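Local coordinates for protein transaminase (Bacillus megaterium, PDB 5G0A) that transfers amino groups to carbonyl compounds with S selectivity, as an omega-transaminase dependent on pyridoxal-5'-phosphate, at residues B[217-220]-B[221-225]; B[452-455]-B[456-460]; B[314-317]-B[318-322]. All coordinates share one frame; numbering follows the deposited sequence.

Interaction 1 (B[217-220]-B[221-225])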
ATOM      1  N   LYS B 217      17.959 -20.799  -0.533  1.00 33.13           N
ATOM      2  CA  LYS B 217      18.396 -20.316   0.783  1.00 36.21           C
ATOM      3  C   LYS B 217      17.928 -18.894   1.059  1.00 34.86           C
ATOM      4  O   LYS B 217      17.379 -18.596   2.123  1.00 35.31           O
ATOM      5  CB  LYS B 217      19.933 -20.396   0.932  1.00 38.23           C
ATOM      6  CG  LYS B 217      20.436 -19.795   2.240  1.00 43.31           C
ATOM      7  CD  LYS B 217      21.884 -19.333   2.167  1.00 48.91           C
ATOM      8  CE  LYS B 217      22.300 -18.663   3.469  1.00 52.75           C
ATOM      9  NZ  LYS B 217      22.629 -19.648   4.539  1.00 55.71           N
ATOM     10  N   TYR B 218      18.148 -18.004   0.104  1.00 32.99           N
ATOM     11  CA  TYR B 218      17.799 -16.626   0.325  1.00 34.42           C
ATOM     12  C   TYR B 218      16.283 -16.419   0.300  1.00 33.46           C
ATOM     13  O   TYR B 218      15.762 -15.579   1.035  1.00 29.85           O
ATOM     14  CB  TYR B 218      18.524 -15.680  -0.637  1.00 37.24           C
ATOM     15  CG  TYR B 218      18.253 -14.243  -0.293  1.00 42.58           C
ATOM     16  CD1 TYR B 218      18.564 -13.740   0.983  1.00 44.85           C
ATOM     17  CD2 TYR B 218      17.650 -13.383  -1.206  1.00 43.89           C
ATOM     18  CE1 TYR B 218      18.303 -12.430   1.321  1.00 45.67           C
ATOM     19  CE2 TYR B 218      17.385 -12.063  -0.871  1.00 43.05           C
ATOM     20  CZ  TYR B 218      17.715 -11.592   0.391  1.00 46.73           C
ATOM     21  OH  TYR B 218      17.457 -10.287   0.740  1.00 48.15           O
ATOM     22  N   THR B 219      15.580 -17.204  -0.521  1.00 29.68           N
ATOM     23  CA  THR B 219      14.107 -17.183  -0.491  1.00 29.30           C
ATOM     24  C   THR B 219      13.602 -17.531   0.916  1.00 27.75           C
ATOM     25  O   THR B 219      12.733 -16.863   1.475  1.00 27.64           O
ATOM     26  CB  THR B 219      13.497 -18.165  -1.529  1.00 27.81           C
ATOM     27  OG1 THR B 219      14.019 -17.879  -2.831  1.00 28.19           O
ATOM     28  CG2 THR B 219      11.967 -18.057  -1.574  1.00 27.76           C
ATOM     29  N   ARG B 220      14.172 -18.574   1.504  1.00 29.46           N
ATOM     30  CA  ARG B 220      13.759 -19.003   2.843  1.00 28.15           C
ATOM     31  C   ARG B 220      14.064 -17.900   3.868  1.00 27.87           C
ATOM     32  O   ARG B 220      13.243 -17.619   4.724  1.00 27.93           O
ATOM     33  CB  ARG B 220      14.498 -20.285   3.224  1.00 29.91           C
ATOM     34  CG  ARG B 220      14.184 -20.791   4.627  1.00 31.87           C
ATOM     35  CD  ARG B 220      15.045 -21.992   5.009  1.00 35.60           C
ATOM     36  NE  ARG B 220      16.458 -21.842   4.658  1.00 38.80           N
ATOM     37  CZ  ARG B 220      17.386 -21.242   5.409  1.00 43.78           C
ATOM     38  NH1 ARG B 220      17.078 -20.692   6.579  1.00 43.04           N
ATOM     39  NH2 ARG B 220      18.638 -21.180   4.971  1.00 44.91           N
ATOM     40  N   ARG B 221      15.246 -17.296   3.758  1.00 28.97           N
ATOM     41  CA  ARG B 221      15.651 -16.191   4.646  1.00 31.03           C
ATOM     42  C   ARG B 221      14.670 -15.026   4.596  1.00 29.11           C
ATOM     43  O   ARG B 221      14.345 -14.434   5.627  1.00 29.79           O
ATOM     44  CB  ARG B 221      17.065 -15.703   4.291  1.00 33.27           C
ATOM     45  CG  ARG B 221      18.194 -16.608   4.748  1.00 40.06           C
ATOM     46  CD  ARG B 221      18.759 -16.146   6.091  1.00 41.11           C
ATOM     47  NE  ARG B 221      19.515 -14.896   5.986  1.00 45.73           N
ATOM     48  CZ  ARG B 221      20.834 -14.759   6.173  1.00 47.91           C
ATOM     49  NH1 ARG B 221      21.604 -15.801   6.475  1.00 44.45           N
ATOM     50  NH2 ARG B 221      21.385 -13.558   6.063  1.00 47.28           N
ATOM     51  N   MET B 222      14.211 -14.689   3.383  1.00 27.93           N
ATOM     52  CA  MET B 222      13.254 -13.610   3.208  1.00 28.43           C
ATOM     53  C   MET B 222      11.942 -13.953   3.887  1.00 26.79           C
ATOM     54  O   MET B 222      11.345 -13.125   4.553  1.00 27.53           O
ATOM     55  CB  MET B 222      13.000 -13.339   1.717  1.00 29.60           C
ATOM     56  CG  MET B 222      14.136 -12.642   0.986  1.00 32.98           C
ATOM     57  SD  MET B 222      13.793 -12.657  -0.797  1.00 39.81           S
ATOM     58  CE  MET B 222      12.145 -12.010  -0.749  1.00 34.31           C
ATOM     59  N   ILE B 223      11.480 -15.200   3.723  1.00 26.38           N
ATOM     60  CA  ILE B 223      10.255 -15.617   4.391  1.00 25.08           C
ATOM     61  C   ILE B 223      10.390 -15.597   5.917  1.00 25.86           C
ATOM     62  O   ILE B 223       9.457 -15.222   6.614  1.00 25.86           O
ATOM     63  CB  ILE B 223       9.774 -17.003   3.889  1.00 24.37           C
ATOM     64  CG1 ILE B 223       9.447 -16.877   2.389  1.00 25.27           C
ATOM     65  CG2 ILE B 223       8.570 -17.507   4.684  1.00 24.44           C
ATOM     66  CD1 ILE B 223       9.300 -18.224   1.691  1.00 24.94           C
ATOM     67  N   GLU B 224      11.523 -16.071   6.417  1.00 25.42           N
ATOM     68  CA  GLU B 224      11.790 -16.017   7.860  1.00 27.39           C
ATOM     69  C   GLU B 224      11.758 -14.579   8.368  1.00 27.88           C
ATOM     70  O   GLU B 224      11.132 -14.285   9.388  1.00 27.82           O
ATOM     71  CB  GLU B 224      13.158 -16.629   8.167  1.00 27.85           C
ATOM     72  CG  GLU B 224      13.169 -18.137   8.042  1.00 33.24           C
ATOM     73  CD  GLU B 224      14.566 -18.692   8.219  1.00 36.39           C
ATOM     74  OE1 GLU B 224      15.538 -17.901   8.178  1.00 41.73           O
ATOM     75  OE2 GLU B 224      14.672 -19.902   8.410  1.00 36.94           O
ATOM     76  N   ASN B 225      12.412 -13.686   7.636  1.00 27.44           N
ATOM     77  CA  ASN B 225      12.501 -12.278   8.039  1.00 27.19           C
ATOM     78  C   ASN B 225      11.149 -11.586   8.111  1.00 26.49           C
ATOM     79  O   ASN B 225      10.850 -10.897   9.063  1.00 25.76           O
ATOM     80  CB  ASN B 225      13.436 -11.532   7.094  1.00 28.35           C
ATOM     81  CG  ASN B 225      13.758 -10.126   7.582  1.00 28.25           C
ATOM     82  OD1 ASN B 225      13.013  -9.182   7.329  1.00 28.72           O
ATOM     83  ND2 ASN B 225      14.870  -9.989   8.309  1.00 28.29           N
TER
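R220 and E224, one helical turn apart, give this stretch its intrahelical salt bridge: NH1 of R220 donates to OE2 of E224 at 3.1 Å. The two side chains run alongside each other, yet their flat ends are strongly turned, with planes 72° apart. OE2 lies in the guanidinium plane, whereas NH1 comes from above the carboxylate plane, and the bond is bent, with an N-H...O angle of 145°. The kink at chi3 of R220 (44°) turns its guanidinium group so that NE can also reach E212, a second carboxylate for the same charge. R221 looks elsewhere: its NH2 pairs with E145 of the second subunit, which is likely to make it easier to tolerate K217 NZ, 4.4 Å from R221 NH1. T219 OG1 returns to the backbone oxygen of S215. In the main chain, R221 N bonds to K217 O at 3.0 Å, and E224 N to R220 O at 2.9 Å.

The apolar side is a Met-aromatic contact. M222 CG sits over one face of the Y218 ring, 4.0 Å from its centroid, while M222 SD lies obliquely, 3.6 Å from Y218 CE2. The ring of Y218 also meets Y218 of the second subunit edge-to-face across the interface. Within its own chain, helix 214-226 rests on the large sheet and its flanking helix: M222 touches L190 of strand 189-192, I223 reaches V231 and V234 of strand 231-236, and T219, R220 and I223 all pack against M258 of helix 251-262.

Interaction 2 (B[452-455]-B[456-460]). Unlike the reference sequence in segment 452-455: G452 (reference Glu).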
ATOM      1  N   GLY B 452       8.608 -32.273 -40.935  1.00 37.22           N
ATOM      2  CA  GLY B 452       8.888 -31.378 -42.070  1.00 36.61           C
ATOM      3  C   GLY B 452       8.861 -29.917 -41.677  1.00 36.10           C
ATOM      4  O   GLY B 452       9.681 -29.131 -42.137  1.00 32.47           O
ATOM      5  N   ASP B 453       7.901 -29.537 -40.832  1.00 33.62           N
ATOM      6  CA  ASP B 453       7.847 -28.165 -40.357  1.00 33.45           C
ATOM      7  C   ASP B 453       8.961 -27.845 -39.343  1.00 30.41           C
ATOM      8  O   ASP B 453       9.531 -26.769 -39.401  1.00 32.38           O
ATOM      9  CB  ASP B 453       6.438 -27.800 -39.842  1.00 32.86           C
ATOM     10  CG  ASP B 453       5.439 -27.579 -40.985  1.00 34.44           C
ATOM     11  OD1 ASP B 453       5.850 -27.171 -42.098  1.00 35.25           O
ATOM     12  OD2 ASP B 453       4.238 -27.781 -40.769  1.00 35.18           O
ATOM     13  N   ILE B 454       9.281 -28.773 -38.444  1.00 32.13           N
ATOM     14  CA  ILE B 454      10.476 -28.595 -37.598  1.00 32.48           C
ATOM     15  C   ILE B 454      11.725 -28.389 -38.467  1.00 32.94           C
ATOM     16  O   ILE B 454      12.500 -27.460 -38.247  1.00 34.23           O
ATOM     17  CB  ILE B 454      10.680 -29.766 -36.605  1.00 31.54           C
ATOM     18  CG1 ILE B 454       9.576 -29.770 -35.543  1.00 31.09           C
ATOM     19  CG2 ILE B 454      12.069 -29.693 -35.955  1.00 33.06           C
ATOM     20  CD1 ILE B 454       9.486 -31.076 -34.770  1.00 30.12           C
ATOM     21  N   ASP B 455      11.907 -29.235 -39.479  1.00 37.87           N
ATOM     22  CA  ASP B 455      13.049 -29.074 -40.408  1.00 37.96           C
ATOM     23  C   ASP B 455      13.069 -27.707 -41.087  1.00 37.59           C
ATOM     24  O   ASP B 455      14.118 -27.077 -41.179  1.00 36.46           O
ATOM     25  CB  ASP B 455      13.061 -30.179 -41.479  1.00 39.01           C
ATOM     26  CG  ASP B 455      13.407 -31.549 -40.912  1.00 39.47           C
ATOM     27  OD1 ASP B 455      13.810 -31.649 -39.734  1.00 42.32           O
ATOM     28  OD2 ASP B 455      13.254 -32.538 -41.649  1.00 40.67           O
ATOM     29  N   LYS B 456      11.905 -27.250 -41.545  1.00 37.09           N
ATOM     30  CA  LYS B 456      11.784 -25.938 -42.183  1.00 35.64           C
ATOM     31  C   LYS B 456      12.133 -24.796 -41.222  1.00 34.89           C
ATOM     32  O   LYS B 456      12.804 -23.835 -41.596  1.00 35.30           O
ATOM     33  CB  LYS B 456      10.377 -25.765 -42.779  1.00 35.77           C
ATOM     34  CG  LYS B 456      10.105 -24.396 -43.392  1.00 38.82           C
ATOM     35  CD  LYS B 456       8.819 -24.398 -44.207  1.00 42.15           C
ATOM     36  CE  LYS B 456       8.303 -22.983 -44.450  1.00 39.68           C
ATOM     37  NZ  LYS B 456       6.962 -23.021 -45.096  1.00 45.37           N
ATOM     38  N   ALA B 457      11.673 -24.905 -39.978  1.00 34.72           N
ATOM     39  CA  ALA B 457      11.946 -23.879 -38.995  1.00 34.46           C
ATOM     40  C   ALA B 457      13.437 -23.842 -38.641  1.00 34.07           C
ATOM     41  O   ALA B 457      14.040 -22.768 -38.558  1.00 35.95           O
ATOM     42  CB  ALA B 457      11.085 -24.095 -37.751  1.00 33.32           C
ATOM     43  N   MET B 458      14.032 -25.018 -38.474  1.00 37.18           N
ATOM     44  CA  MET B 458      15.453 -25.098 -38.096  1.00 38.43           C
ATOM     45  C   MET B 458      16.373 -24.621 -39.227  1.00 38.07           C
ATOM     46  O   MET B 458      17.398 -23.982 -38.984  1.00 38.83           O
ATOM     47  CB  MET B 458      15.811 -26.508 -37.646  1.00 39.14           C
ATOM     48  CG  MET B 458      15.175 -26.937 -36.330  1.00 40.65           C
ATOM     49  SD  MET B 458      15.699 -25.980 -34.897  1.00 42.35           S
ATOM     50  CE  MET B 458      14.257 -24.955 -34.578  1.00 44.78           C
ATOM     51  N   ASP B 459      15.985 -24.922 -40.460  1.00 40.49           N
ATOM     52  CA  ASP B 459      16.628 -24.342 -41.640  1.00 42.93           C
ATOM     53  C   ASP B 459      16.637 -22.817 -41.626  1.00 41.70           C
ATOM     54  O   ASP B 459      17.673 -22.196 -41.874  1.00 39.88           O
ATOM     55  CB  ASP B 459      15.959 -24.849 -42.920  1.00 48.19           C
ATOM     56  CG  ASP B 459      16.685 -26.027 -43.528  1.00 55.33           C
ATOM     57  OD1 ASP B 459      17.817 -25.831 -44.025  1.00 62.44           O
ATOM     58  OD2 ASP B 459      16.124 -27.144 -43.529  1.00 54.85           O
ATOM     59  N   ALA B 460      15.486 -22.208 -41.331  1.00 38.41           N
ATOM     60  CA  ALA B 460      15.381 -20.753 -41.309  1.00 39.89           C
ATOM     61  C   ALA B 460      16.256 -20.158 -40.222  1.00 39.63           C
ATOM     62  O   ALA B 460      16.820 -19.088 -40.406  1.00 41.13           O
ATOM     63  CB  ALA B 460      13.930 -20.314 -41.127  1.00 40.44           C
TER
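D459 brings the OD2 edge of its carboxylate to the backbone oxygen of D455, which lies a little out of the carboxylate plane, with OD2 of D459 3.1 Å from D455 O. Both atoms are acceptors, so this is proximity without a bond, and the D455 oxygen is gripped instead by D459 N at 2.9 Å. The chi1 of D459, -96°, is displaced from a staggered value and holds the acid against that carbonyl. The other two carboxylates are occupied beyond the stretch: D455 OD1 takes both the hydroxyl of Y363 and the ammonium of K367, and D453 OD1 accepts from Y43 OH.

On the buried side, I454 and M458 run alongside each other in the same direction, with I454 CG2 4.2 Å from M458 CG. M458 CG also lies 3.3 Å from I454 O, the oxygen that M458 N binds at 2.9 Å. Both side chains face helix 353-374, I454 against Y363 and I364, M458 against K367 and L371. K456 runs extended to Y43 OH, which thus meets both K456 NZ and D453 OD1, whose charges stay 5.2 Å apart.

The chemistry is that of an amphipathic helix in the C-terminal part of the chain. Carbon packs inward, while D455 ties the edge of that packing to helix 353-374 through a charge. For D459, an acid beside a carbonyl oxygen, the surroundings would probably disfavour the ionised form.

Interaction 3 (B[314-317]-B[318-322]). Unlike the reference sequence in segment 318-322: A318 (reference Glu), K322 (reference Arg).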
ATOM      1  N   LYS B 314      -7.179 -30.878  -2.398  1.00 23.20           N
ATOM      2  CA  LYS B 314      -8.310 -31.353  -1.628  1.00 25.44           C
ATOM      3  C   LYS B 314      -8.463 -30.581  -0.314  1.00 24.29           C
ATOM      4  O   LYS B 314      -9.576 -30.270   0.093  1.00 24.59           O
ATOM      5  CB  LYS B 314      -8.139 -32.848  -1.335  1.00 27.22           C
ATOM      6  CG  LYS B 314      -8.226 -33.693  -2.590  1.00 28.02           C
ATOM      7  CD  LYS B 314      -8.215 -35.183  -2.263  1.00 31.47           C
ATOM      8  CE  LYS B 314      -8.640 -35.993  -3.474  1.00 33.29           C
ATOM      9  NZ  LYS B 314      -7.593 -36.077  -4.514  1.00 40.30           N
ATOM     10  N   GLU B 315      -7.349 -30.277   0.346  1.00 25.36           N
ATOM     11  CA  GLU B 315      -7.447 -29.582   1.634  1.00 25.99           C
ATOM     12  C   GLU B 315      -7.936 -28.135   1.448  1.00 24.59           C
ATOM     13  O   GLU B 315      -8.744 -27.664   2.226  1.00 23.78           O
ATOM     14  CB  GLU B 315      -6.160 -29.681   2.476  1.00 31.10           C
ATOM     15  CG  GLU B 315      -5.013 -28.810   2.046  1.00 33.81           C
ATOM     16  CD  GLU B 315      -3.861 -28.752   3.054  1.00 36.19           C
ATOM     17  OE1 GLU B 315      -3.930 -29.345   4.173  1.00 37.78           O
ATOM     18  OE2 GLU B 315      -2.869 -28.102   2.701  1.00 34.56           O
ATOM     19  N   ILE B 316      -7.454 -27.470   0.406  1.00 23.85           N
ATOM     20  CA  ILE B 316      -7.931 -26.105   0.104  1.00 23.17           C
ATOM     21  C   ILE B 316      -9.412 -26.101  -0.277  1.00 22.34           C
ATOM     22  O   ILE B 316     -10.204 -25.299   0.240  1.00 21.98           O
ATOM     23  CB  ILE B 316      -7.023 -25.402  -0.941  1.00 23.99           C
ATOM     24  CG1 ILE B 316      -5.618 -25.187  -0.346  1.00 23.45           C
ATOM     25  CG2 ILE B 316      -7.660 -24.080  -1.387  1.00 23.42           C
ATOM     26  CD1 ILE B 316      -4.586 -24.720  -1.378  1.00 24.90           C
ATOM     27  N   ALA B 317      -9.800 -27.024  -1.158  1.00 23.78           N
ATOM     28  CA  ALA B 317     -11.210 -27.189  -1.525  1.00 23.88           C
ATOM     29  C   ALA B 317     -12.122 -27.443  -0.328  1.00 24.84           C
ATOM     30  O   ALA B 317     -13.204 -26.885  -0.239  1.00 24.44           O
ATOM     31  CB  ALA B 317     -11.367 -28.294  -2.559  1.00 24.62           C
ATOM     32  N   ALA B 318     -11.676 -28.282   0.609  1.00 24.85           N
ATOM     33  CA  ALA B 318     -12.507 -28.600   1.771  1.00 26.53           C
ATOM     34  C   ALA B 318     -12.745 -27.348   2.632  1.00 24.48           C
ATOM     35  O   ALA B 318     -13.837 -27.140   3.144  1.00 25.19           O
ATOM     36  CB  ALA B 318     -11.861 -29.720   2.594  1.00 26.62           C
ATOM     37  N   PHE B 319     -11.723 -26.497   2.726  1.00 23.57           N
ATOM     38  CA  PHE B 319     -11.823 -25.245   3.456  1.00 25.14           C
ATOM     39  C   PHE B 319     -12.792 -24.300   2.752  1.00 24.04           C
ATOM     40  O   PHE B 319     -13.743 -23.801   3.359  1.00 24.68           O
ATOM     41  CB  PHE B 319     -10.447 -24.595   3.585  1.00 23.46           C
ATOM     42  CG  PHE B 319     -10.500 -23.166   4.072  1.00 25.59           C
ATOM     43  CD1 PHE B 319     -10.591 -22.876   5.434  1.00 27.78           C
ATOM     44  CD2 PHE B 319     -10.459 -22.106   3.158  1.00 26.27           C
ATOM     45  CE1 PHE B 319     -10.616 -21.558   5.877  1.00 27.77           C
ATOM     46  CE2 PHE B 319     -10.498 -20.783   3.604  1.00 26.15           C
ATOM     47  CZ  PHE B 319     -10.574 -20.511   4.963  1.00 26.01           C
ATOM     48  N   MET B 320     -12.573 -24.083   1.457  1.00 25.57           N
ATOM     49  CA  MET B 320     -13.461 -23.178   0.698  1.00 24.34           C
ATOM     50  C   MET B 320     -14.914 -23.633   0.755  1.00 25.33           C
ATOM     51  O   MET B 320     -15.838 -22.820   0.902  1.00 23.90           O
ATOM     52  CB  MET B 320     -12.973 -23.025  -0.752  1.00 23.96           C
ATOM     53  CG  MET B 320     -11.608 -22.338  -0.842  1.00 24.14           C
ATOM     54  SD  MET B 320     -11.556 -20.601  -0.318  1.00 24.87           S
ATOM     55  CE  MET B 320     -12.588 -19.755  -1.530  1.00 22.82           C
ATOM     56  N   ASP B 321     -15.114 -24.948   0.705  1.00 24.58           N
ATOM     57  CA  ASP B 321     -16.449 -25.541   0.754  1.00 26.34           C
ATOM     58  C   ASP B 321     -17.255 -25.234   2.015  1.00 26.53           C
ATOM     59  O   ASP B 321     -18.489 -25.338   1.997  1.00 27.26           O
ATOM     60  CB  ASP B 321     -16.342 -27.064   0.635  1.00 25.71           C
ATOM     61  CG  ASP B 321     -16.252 -27.553  -0.810  1.00 27.62           C
ATOM     62  OD1 ASP B 321     -16.367 -26.757  -1.776  1.00 28.02           O
ATOM     63  OD2 ASP B 321     -16.082 -28.777  -0.971  1.00 28.96           O
ATOM     64  N   LYS B 322     -16.572 -24.878   3.102  1.00 27.37           N
ATOM     65  CA  LYS B 322     -17.245 -24.590   4.374  1.00 26.65           C
ATOM     66  C   LYS B 322     -17.796 -23.168   4.462  1.00 26.12           C
ATOM     67  O   LYS B 322     -18.446 -22.823   5.443  1.00 27.05           O
ATOM     68  CB  LYS B 322     -16.303 -24.838   5.564  1.00 28.16           C
ATOM     69  CG  LYS B 322     -15.998 -26.306   5.809  1.00 33.80           C
ATOM     70  CD  LYS B 322     -14.878 -26.433   6.834  1.00 36.73           C
ATOM     71  CE  LYS B 322     -14.481 -27.897   7.002  1.00 42.73           C
ATOM     72  NZ  LYS B 322     -15.393 -28.643   7.919  1.00 46.98           N
TER
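M320 N bonds to I316 O at 2.9 Å in the short helix 314-321 that follows strand 308-313 of the seven-stranded sheet, an arrangement belonging to the fold-type I aminotransferase domain. The same oxygen lies at the edge of the F319 ring, near its plane, and 3.4 Å from F319 CB. Alongside, I316 CG2 approaches M320 CG at 4.3 Å. D321 N bonds to A317 O, and the carboxyl carbon CG of D321 comes within 3.2 Å of that oxygen.

A second shell fixes these groups. I316 packs on I131 and Y135 of helix 121-136, and Y135 meets the F319 ring edge-to-face. K314 NZ is held by the backbone oxygens of D110 and P112, while D321 OD1 forms a salt bridge with K114. Replacing D321 by an alanine would probably leave K114 NZ without this charged mate and loosen the tie between helix and strand 112-118. Farther out, the third subunit covers the helix end, where its L168 packs on F319 and its M22 on M320. Where the chain leaves the helix, K322 N bonds to F319 O at 3.0 Å.

Overall arrangement
All three interactions are single-helix contacts that share the i to i+4 backbone bonding. Interaction 1 packs on the large sheet, while interaction 3 continues from the end of one of its strands; their centres are about 28 Å apart. Both meet other copies of the protein, the second and third subunits respectively. Interaction 2 lies on the opposite side of the chain's centre from both, about 45 and 48 Å away between centres, and touches no other chain. None contributes a residue to the pyridoxal-5'-phosphate pocket. Through the sheet, interaction 1 packs on strand 231-236, which leads into pocket residue E237, and interaction 3 follows strand 308-313, neighbour of strand 293-296, just ahead of K298.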